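Local coordinates for formiminoglutamase (Trypanosoma cruzi, PDB 4MYK), which probably hydrolyses N-formimino-L-glutamate to L-glutamate and formamide, as an arginase-like manganese enzyme, at residues 36-44 against 118-126; 243-251 against 281-291. The protein carries 1 engineered substitution. All blocks are in the same frame, centred on the assembly; numbering follows the deposited sequence.

Interaction 1 (36-44 against 118-126)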
loop_
_atom_site.group_PDB
_atom_site.type_symbol
_atom_site.label_atom_id
_atom_site.label_comp_id
_atom_site.label_asym_id
_atom_site.label_seq_id
_atom_site.Cartn_x
_atom_site.Cartn_y
_atom_site.Cartn_z
ATOM N N GLY A 36 10.160 8.960 -26.453
ATOM C CA GLY A 36 9.294 9.698 -25.556
ATOM C C GLY A 36 8.098 10.279 -26.275
ATOM O O GLY A 36 8.215 10.760 -27.402
ATOM N N PHE A 37 6.940 10.224 -25.623
ATOM C CA PHE A 37 5.739 10.868 -26.141
ATOM C C PHE A 37 5.088 11.777 -25.083
ATOM O O PHE A 37 4.121 11.384 -24.411
ATOM C CB PHE A 37 4.748 9.835 -26.696
ATOM C CG PHE A 37 3.737 10.418 -27.653
ATOM C CD1 PHE A 37 4.145 10.990 -28.852
ATOM C CD2 PHE A 37 2.386 10.390 -27.358
ATOM C CE1 PHE A 37 3.230 11.530 -29.725
ATOM C CE2 PHE A 37 1.463 10.921 -28.226
ATOM C CZ PHE A 37 1.883 11.492 -29.412
ATOM N N PRO A 38 5.614 13.012 -24.951
ATOM C CA PRO A 38 5.206 13.967 -23.917
ATOM C C PRO A 38 3.877 14.668 -24.240
ATOM O O PRO A 38 3.863 15.882 -24.440
ATOM C CB PRO A 38 6.351 14.992 -23.918
ATOM C CG PRO A 38 7.246 14.643 -25.102
ATOM C CD PRO A 38 6.528 13.630 -25.923
ATOM N N TYR A 39 2.779 13.912 -24.291
ATOM C CA TYR A 39 1.461 14.484 -24.542
ATOM C C TYR A 39 0.427 13.937 -23.568
ATOM O O TYR A 39 0.453 12.766 -23.215
ATOM C CB TYR A 39 1.027 14.253 -25.993
ATOM C CG TYR A 39 1.981 14.884 -26.976
ATOM C CD1 TYR A 39 1.806 16.194 -27.401
ATOM C CD2 TYR A 39 3.081 14.178 -27.454
ATOM C CE1 TYR A 39 2.701 16.778 -28.290
ATOM C CE2 TYR A 39 3.983 14.751 -28.347
ATOM C CZ TYR A 39 3.788 16.048 -28.760
ATOM O OH TYR A 39 4.679 16.614 -29.642
ATOM N N ASP A 40 -0.485 14.802 -23.152
ATOM C CA ASP A 40 -1.438 14.502 -22.093
ATOM C C ASP A 40 -2.487 13.475 -22.469
ATOM O O ASP A 40 -2.884 12.662 -21.644
ATOM C CB ASP A 40 -2.185 15.782 -21.686
ATOM C CG ASP A 40 -1.535 16.507 -20.523
ATOM O OD1 ASP A 40 -2.163 17.453 -20.009
ATOM O OD2 ASP A 40 -0.411 16.134 -20.115
ATOM N N GLU A 41 -2.958 13.544 -23.707
ATOM C CA GLU A 41 -4.231 12.924 -24.086
ATOM C C GLU A 41 -4.409 11.433 -23.764
ATOM O O GLU A 41 -3.615 10.581 -24.165
ATOM C CB GLU A 41 -4.552 13.214 -25.551
ATOM C CG GLU A 41 -4.871 14.682 -25.826
ATOM C CD GLU A 41 -3.633 15.587 -25.889
ATOM O OE1 GLU A 41 -2.500 15.060 -25.872
ATOM O OE2 GLU A 41 -3.803 16.829 -25.969
ATOM N N GLY A 42 -5.485 11.146 -23.039
ATOM C CA GLY A 42 -5.819 9.804 -22.613
ATOM C C GLY A 42 -6.845 9.904 -21.505
ATOM O O GLY A 42 -7.924 10.453 -21.700
ATOM N N CYS A 43 -6.495 9.401 -20.328
ATOM C CA CYS A 43 -7.435 9.345 -19.209
ATOM C C CYS A 43 -7.756 10.717 -18.592
ATOM O O CYS A 43 -8.741 10.859 -17.856
ATOM C CB CYS A 43 -6.939 8.369 -18.135
ATOM S SG CYS A 43 -8.251 7.752 -17.087
ATOM N N VAL A 44 -6.928 11.720 -18.887
ATOM C CA VAL A 44 -7.257 13.104 -18.517
ATOM C C VAL A 44 -8.633 13.476 -19.077
ATOM O O VAL A 44 -9.330 14.339 -18.541
ATOM C CB VAL A 44 -6.188 14.121 -19.005
ATOM C CG1 VAL A 44 -6.120 14.155 -20.521
ATOM C CG2 VAL A 44 -6.489 15.508 -18.459
ATOM N N ILE A 118 7.696 5.672 -23.971
ATOM C CA ILE A 118 7.291 6.204 -22.678
ATOM C C ILE A 118 6.416 7.437 -22.869
ATOM O O ILE A 118 6.800 8.375 -23.563
ATOM C CB ILE A 118 8.503 6.521 -21.763
ATOM C CG1 ILE A 118 8.031 7.123 -20.441
ATOM C CG2 ILE A 118 9.512 7.433 -22.462
ATOM C CD1 ILE A 118 7.123 6.208 -19.669
ATOM N N GLY A 119 5.228 7.410 -22.263
ATOM C CA GLY A 119 4.282 8.507 -22.353
ATOM C C GLY A 119 4.143 9.286 -21.049
ATOM O O GLY A 119 4.803 8.972 -20.046
ATOM N N GLY A 120 3.248 10.272 -21.046
ATOM C CA GLY A 120 2.313 10.481 -22.141
ATOM C C GLY A 120 1.028 9.729 -21.831
ATOM O O GLY A 120 1.049 8.776 -21.065
ATOM N N GLY A 121 -0.094 10.149 -22.411
ATOM C CA GLY A 121 -1.369 9.474 -22.194
ATOM C C GLY A 121 -1.670 8.281 -23.097
ATOM O O GLY A 121 -0.991 8.052 -24.091
ATOM N N ASN A 122 -2.717 7.534 -22.741
ATOM C CA ASN A 122 -3.148 6.313 -23.439
ATOM C C ASN A 122 -3.132 6.404 -24.958
ATOM O O ASN A 122 -2.933 5.394 -25.658
ATOM C CB ASN A 122 -4.583 5.935 -23.033
ATOM C CG ASN A 122 -4.718 5.545 -21.565
ATOM O OD1 ASN A 122 -3.878 4.835 -21.003
ATOM N ND2 ASN A 122 -5.800 5.991 -20.947
ATOM N N ASP A 123 -3.373 7.610 -25.465
ATOM C CA ASP A 123 -3.650 7.807 -26.893
ATOM C C ASP A 123 -2.479 7.436 -27.816
ATOM O O ASP A 123 -2.678 7.140 -28.994
ATOM C CB ASP A 123 -4.141 9.230 -27.148
ATOM C CG ASP A 123 -5.542 9.467 -26.589
ATOM O OD1 ASP A 123 -6.092 10.570 -26.805
ATOM O OD2 ASP A 123 -6.103 8.554 -25.944
ATOM N N GLN A 124 -1.269 7.437 -27.259
ATOM C CA GLN A 124 -0.073 7.015 -27.972
ATOM C C GLN A 124 -0.198 5.580 -28.501
ATOM O O GLN A 124 0.481 5.206 -29.458
ATOM C CB GLN A 124 1.142 7.116 -27.045
ATOM C CG GLN A 124 1.203 6.028 -25.962
ATOM C CD GLN A 124 2.437 6.139 -25.092
ATOM O OE1 GLN A 124 3.283 7.004 -25.302
ATOM N NE2 GLN A 124 2.546 5.266 -24.107
ATOM N N SER A 125 -1.061 4.785 -27.870
ATOM C CA SER A 125 -1.168 3.369 -28.185
ATOM C C SER A 125 -1.741 3.128 -29.570
ATOM O O SER A 125 -1.451 2.110 -30.192
ATOM C CB SER A 125 -2.026 2.660 -27.150
ATOM O OG SER A 125 -1.590 2.975 -25.842
ATOM N N ALA A 126 -2.558 4.062 -30.052
ATOM C CA ALA A 126 -3.127 3.935 -31.388
ATOM C C ALA A 126 -2.032 3.978 -32.466
ATOM O O ALA A 126 -1.905 3.041 -33.254
ATOM C CB ALA A 126 -4.198 4.987 -31.626
#

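Interaction 2 (243-251 against 281-291)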
loop_
_atom_site.group_PDB
_atom_site.type_symbol
_atom_site.label_atom_id
_atom_site.label_comp_id
_atom_site.label_asym_id
_atom_site.label_seq_id
_atom_site.Cartn_x
_atom_site.Cartn_y
_atom_site.Cartn_z
ATOM N N SER A 243 -1.780 2.888 -4.045
ATOM C CA SER A 243 -0.922 2.756 -2.871
ATOM C C SER A 243 0.552 2.573 -3.279
ATOM O O SER A 243 1.454 3.068 -2.597
ATOM C CB SER A 243 -1.390 1.617 -1.960
ATOM O OG SER A 243 -1.264 0.360 -2.591
ATOM N N ASP A 244 0.773 1.857 -4.386
ATOM C CA ASP A 244 2.103 1.685 -4.996
ATOM C C ASP A 244 2.391 2.712 -6.095
ATOM O O ASP A 244 3.537 3.124 -6.298
ATOM C CB ASP A 244 2.235 0.297 -5.630
ATOM C CG ASP A 244 2.457 -0.776 -4.620
ATOM O OD1 ASP A 244 2.964 -0.459 -3.530
ATOM O OD2 ASP A 244 2.125 -1.937 -4.919
ATOM N N MET A 245 1.347 3.099 -6.819
ATOM C CA MET A 245 1.509 3.890 -8.023
ATOM C C MET A 245 0.531 5.064 -8.020
ATOM O O MET A 245 -0.433 5.068 -8.778
ATOM C CB MET A 245 1.286 2.989 -9.240
ATOM C CG MET A 245 1.780 3.543 -10.567
ATOM S SD MET A 245 3.533 3.927 -10.504
ATOM C CE MET A 245 4.041 3.459 -12.157
ATOM N N PRO A 246 0.765 6.057 -7.144
ATOM C CA PRO A 246 -0.160 7.200 -7.045
ATOM C C PRO A 246 -0.021 8.247 -8.169
ATOM O O PRO A 246 -0.966 9.000 -8.418
ATOM C CB PRO A 246 0.176 7.816 -5.681
ATOM C CG PRO A 246 1.568 7.397 -5.405
ATOM C CD PRO A 246 1.743 6.033 -6.042
ATOM N N GLY A 247 1.122 8.282 -8.848
ATOM C CA GLY A 247 1.400 9.346 -9.803
ATOM C C GLY A 247 0.934 9.052 -11.215
ATOM O O GLY A 247 1.753 8.846 -12.119
ATOM N N VAL A 248 -0.386 9.022 -11.398
ATOM C CA VAL A 248 -0.995 8.716 -12.686
ATOM C C VAL A 248 -2.194 9.632 -12.799
ATOM O O VAL A 248 -2.576 10.255 -11.819
ATOM C CB VAL A 248 -1.439 7.222 -12.809
ATOM C CG1 VAL A 248 -0.263 6.279 -12.582
ATOM C CG2 VAL A 248 -2.564 6.904 -11.850
ATOM N N SER A 249 -2.774 9.742 -13.988
ATOM C CA SER A 249 -3.849 10.710 -14.210
ATOM C C SER A 249 -5.150 10.208 -13.585
ATOM O O SER A 249 -5.942 10.989 -13.058
ATOM C CB SER A 249 -4.036 10.990 -15.711
ATOM O OG SER A 249 -2.781 11.176 -16.366
ATOM N N CYS A 250 -5.356 8.897 -13.632
ATOM C CA CYS A 250 -6.533 8.278 -13.038
ATOM C C CYS A 250 -6.113 7.258 -11.988
ATOM O O CYS A 250 -6.081 6.063 -12.268
ATOM C CB CYS A 250 -7.383 7.600 -14.115
ATOM S SG CYS A 250 -8.128 8.748 -15.317
ATOM N N PRO A 251 -5.776 7.736 -10.775
ATOM C CA PRO A 251 -5.332 6.863 -9.679
ATOM C C PRO A 251 -6.319 5.732 -9.341
ATOM O O PRO A 251 -7.540 5.953 -9.226
ATOM C CB PRO A 251 -5.168 7.835 -8.503
ATOM C CG PRO A 251 -4.871 9.161 -9.156
ATOM C CD PRO A 251 -5.693 9.167 -10.413
ATOM N N GLU A 281 0.319 6.896 -19.040
ATOM C CA GLU A 281 -0.402 7.538 -17.933
ATOM C C GLU A 281 0.448 7.987 -16.728
ATOM O O GLU A 281 -0.091 8.445 -15.722
ATOM C CB GLU A 281 -1.619 6.696 -17.506
ATOM C CG GLU A 281 -2.696 6.555 -18.604
ATOM C CD GLU A 281 -3.349 7.884 -18.933
ATOM O OE1 GLU A 281 -3.389 8.749 -18.034
ATOM O OE2 GLU A 281 -3.819 8.066 -20.078
ATOM N N LEU A 282 1.770 7.886 -16.848
ATOM C CA LEU A 282 2.663 8.398 -15.807
ATOM C C LEU A 282 2.513 9.913 -15.707
ATOM O O LEU A 282 2.681 10.627 -16.695
ATOM C CB LEU A 282 4.131 8.026 -16.076
ATOM C CG LEU A 282 5.105 8.403 -14.954
ATOM C CD1 LEU A 282 4.767 7.614 -13.713
ATOM C CD2 LEU A 282 6.553 8.160 -15.349
ATOM N N ASN A 283 2.210 10.390 -14.502
ATOM C CA ASN A 283 1.814 11.776 -14.288
ATOM C C ASN A 283 2.460 12.392 -13.024
ATOM O O ASN A 283 1.928 12.268 -11.909
ATOM C CB ASN A 283 0.291 11.841 -14.220
ATOM C CG ASN A 283 -0.224 13.242 -14.211
ATOM O OD1 ASN A 283 0.458 14.165 -13.752
ATOM N ND2 ASN A 283 -1.443 13.422 -14.704
ATOM N N PRO A 284 3.624 13.048 -13.201
ATOM C CA PRO A 284 4.449 13.547 -12.089
ATOM C C PRO A 284 3.832 14.737 -11.372
ATOM O O PRO A 284 4.278 15.074 -10.273
ATOM C CB PRO A 284 5.757 13.956 -12.772
ATOM C CG PRO A 284 5.767 13.182 -14.065
ATOM C CD PRO A 284 4.335 13.126 -14.490
ATOM N N LEU A 285 2.830 15.364 -11.987
ATOM C CA LEU A 285 2.079 16.428 -11.316
ATOM C C LEU A 285 1.187 15.828 -10.245
ATOM O O LEU A 285 0.878 16.487 -9.257
ATOM C CB LEU A 285 1.210 17.215 -12.288
ATOM C CG LEU A 285 1.848 17.653 -13.603
ATOM C CD1 LEU A 285 1.018 18.767 -14.236
ATOM C CD2 LEU A 285 3.276 18.088 -13.351
ATOM N N VAL A 286 0.754 14.585 -10.443
ATOM C CA VAL A 286 -0.030 13.914 -9.410
ATOM C C VAL A 286 0.858 13.396 -8.272
ATOM O O VAL A 286 0.548 13.616 -7.102
ATOM C CB VAL A 286 -0.917 12.792 -9.958
ATOM C CG1 VAL A 286 -1.592 12.069 -8.805
ATOM C CG2 VAL A 286 -1.947 13.363 -10.905
ATOM N N GLU A 287 1.946 12.714 -8.620
ATOM C CA GLU A 287 2.980 12.351 -7.659
ATOM C C GLU A 287 4.289 12.194 -8.428
ATOM O O GLU A 287 4.305 11.593 -9.498
ATOM C CB GLU A 287 2.613 11.069 -6.906
ATOM C CG GLU A 287 3.472 10.802 -5.678
ATOM C CD GLU A 287 4.785 10.125 -6.015
ATOM O OE1 GLU A 287 4.808 9.331 -6.973
ATOM O OE2 GLU A 287 5.786 10.365 -5.313
ATOM N N GLU A 288 5.383 12.738 -7.897
ATOM C CA GLU A 288 6.572 12.942 -8.719
ATOM C C GLU A 288 7.822 12.129 -8.365
ATOM O O GLU A 288 8.781 12.124 -9.129
ATOM C CB GLU A 288 6.944 14.418 -8.726
ATOM C CG GLU A 288 7.298 14.950 -7.354
ATOM C CD GLU A 288 8.300 16.081 -7.412
ATOM O OE1 GLU A 288 8.952 16.332 -6.376
ATOM O OE2 GLU A 288 8.451 16.709 -8.488
ATOM N N TYR A 289 7.839 11.454 -7.221
ATOM C CA TYR A 289 9.047 10.700 -6.845
ATOM C C TYR A 289 8.882 9.164 -6.869
ATOM O O TYR A 289 9.645 8.461 -7.535
ATOM C CB TYR A 289 9.602 11.169 -5.492
ATOM C CG TYR A 289 11.038 10.739 -5.283
ATOM C CD1 TYR A 289 12.087 11.514 -5.762
ATOM C CD2 TYR A 289 11.351 9.538 -4.639
ATOM C CE1 TYR A 289 13.409 11.123 -5.593
ATOM C CE2 TYR A 289 12.676 9.139 -4.463
ATOM C CZ TYR A 289 13.698 9.939 -4.943
ATOM O OH TYR A 289 15.016 9.564 -4.781
ATOM N N ARG A 290 7.876 8.664 -6.154
ATOM C CA ARG A 290 7.676 7.231 -5.980
ATOM C C ARG A 290 7.229 6.548 -7.263
ATOM O O ARG A 290 7.634 5.411 -7.572
ATOM C CB ARG A 290 6.631 6.985 -4.893
ATOM C CG ARG A 290 7.046 7.416 -3.488
ATOM C CD ARG A 290 5.925 7.182 -2.469
ATOM N NE ARG A 290 5.523 5.779 -2.356
ATOM C CZ ARG A 290 4.267 5.330 -2.461
ATOM N NH1 ARG A 290 3.257 6.163 -2.680
ATOM N NH2 ARG A 290 4.013 4.035 -2.343
ATOM N N SER A 291 6.373 7.240 -8.005
ATOM C CA SER A 291 5.721 6.645 -9.166
ATOM C C SER A 291 6.655 6.514 -10.380
ATOM O O SER A 291 6.668 5.486 -11.049
ATOM C CB SER A 291 4.440 7.416 -9.486
ATOM O OG SER A 291 3.620 7.475 -8.329
HETATM O O HOH W 1 0.533 6.204 -2.495
HETATM O O HOH W 2 5.189 0.892 -2.546
HETATM O O HOH W 3 4.546 9.990 -11.835
HETATM O O HOH W 4 -4.405 7.374 -15.767
#

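Interaction 1 (36-44 against 118-126)
The Phe-37 ring and the Gln-124 amide run past one another in opposite senses, their planes 38° apart. One face of the ring carries Tyr-39, whose CD2 stands 3.4 Å above the ring plane and over its centre. Along the CD2-CE2 side the ring meets the chain of Gln-124 obliquely, with Phe-37 CD2 3.5 Å from Gln-124 CB. A chi1 of -160° turns the Phe-37 ring away from its own N and lays it beside this chain. Gln-124 OE1 ends 3.5 Å from Phe-37 CB. This oxygen is buried and has no hydrogen-bond partner in the model. Tyr-39 leads away from the contact, and its OH bonds to Ile-89 O.

The backbones are joined by three hydrogen bonds. Phe-37 N donates to Ile-118 O at 2.8 Å, within a parallel strand pair. Beyond the strands a cis peptide precedes Gly-120. Its CA then comes within 3.0 Å of Phe-37 O, an approach made possible by the absence of a side chain. Gly-121 N donates to Tyr-39 O at 2.8 Å. The third bond, from Asp-123 N to Glu-41 O, is longer at 3.3 Å. The Asp-123 carboxylate lies alongside the same residue, with OD1 3.3 Å from Glu-41 CB, while OD2 faces Gly-42 CA.

Between the Gly-121 and Asp-123 bonds, Asn-122 is a ligand of a manganese ion, with Asp-146 and Asp-236. Its backbone N and Cys-43 N both donate to Glu-281 OE2, which ties the two loops to one carboxylate. Neighbouring strands that end in loops at the C-terminal edge of a parallel sheet, beside the metals, are characteristic of the arginase/deacetylase alpha/beta fold.

Interaction 2 (243-251 against 281-291)
Gly-247 packs on Ser-291 where the loop after strand 231-236 of the arginase fold meets the start of helix 290-306, which the Glu-287 side chain caps. Only the Glu-281 end of the contact borders the manganese site. With chi1 at -167° and a bend at chi2, the Glu-287 carboxylate folds back to the helix start. OE2 accepts from Tyr-289 N and Arg-290 N. OE1 accepts from Ser-291 N through its syn lone pair, and from Ser-291 OG on the anti side at 2.6 Å. The hydroxyl oxygen in turn receives Gly-247 N, with N to OG at 2.7 Å.

Gly-247 O takes Asn-283 N at 2.9 Å. Water 3 also donates to this oxygen and bridges it to Glu-287 O. Gly-247 is the centre of an inverse gamma turn. Val-286 packs against it, with CG1 3.2 Å from Pro-246 O and CG2 against Val-248 O.

Asn-283 ND2 donates in its amide plane to Ser-249 OG at 3.1 Å. That hydroxyl lies beside Glu-281 OE1, which water 4 links to Cys-250 N. Near the metals, the other oxygen of Glu-281 turns to the loops of Asn-122 and Cys-43.

At the far end, Pro-246 crosses Arg-290 at about a right angle. Arg-290 NE bonds to Ser-242 OG of the second subunit. Arg-290 NH2 donates to Ser-243 O of its own chain at 2.7 Å, almost straight (178°) and in the guanidinium plane, while Arg-290 NH1 gives to water 1 at 2.7 Å.

How the interactions relate
From the N terminus, strand 32-37 leads into segment 36-44. Interaction 1 closes a loop of 73 residues, which holds helices 55-63 and 94-110 and strand 83-88. The chain then runs through strands 141-145, 180-185, 204-207 and 231-236. Interaction 2 closes a shorter loop of 29 residues around helix 258-270 and strand 274-280. The two are in series and neither nest nor cross, yet they touch. The Cys-43 to Cys-250 disulfide joins segment 36-44 to segment 243-251. Gly-120 O and Glu-281 N form a probable hydrogen bond at 2.9 Å, beyond the adjacent strands 114-119 and 274-280. Together they tie the loops around the manganese ions to helix 290-306.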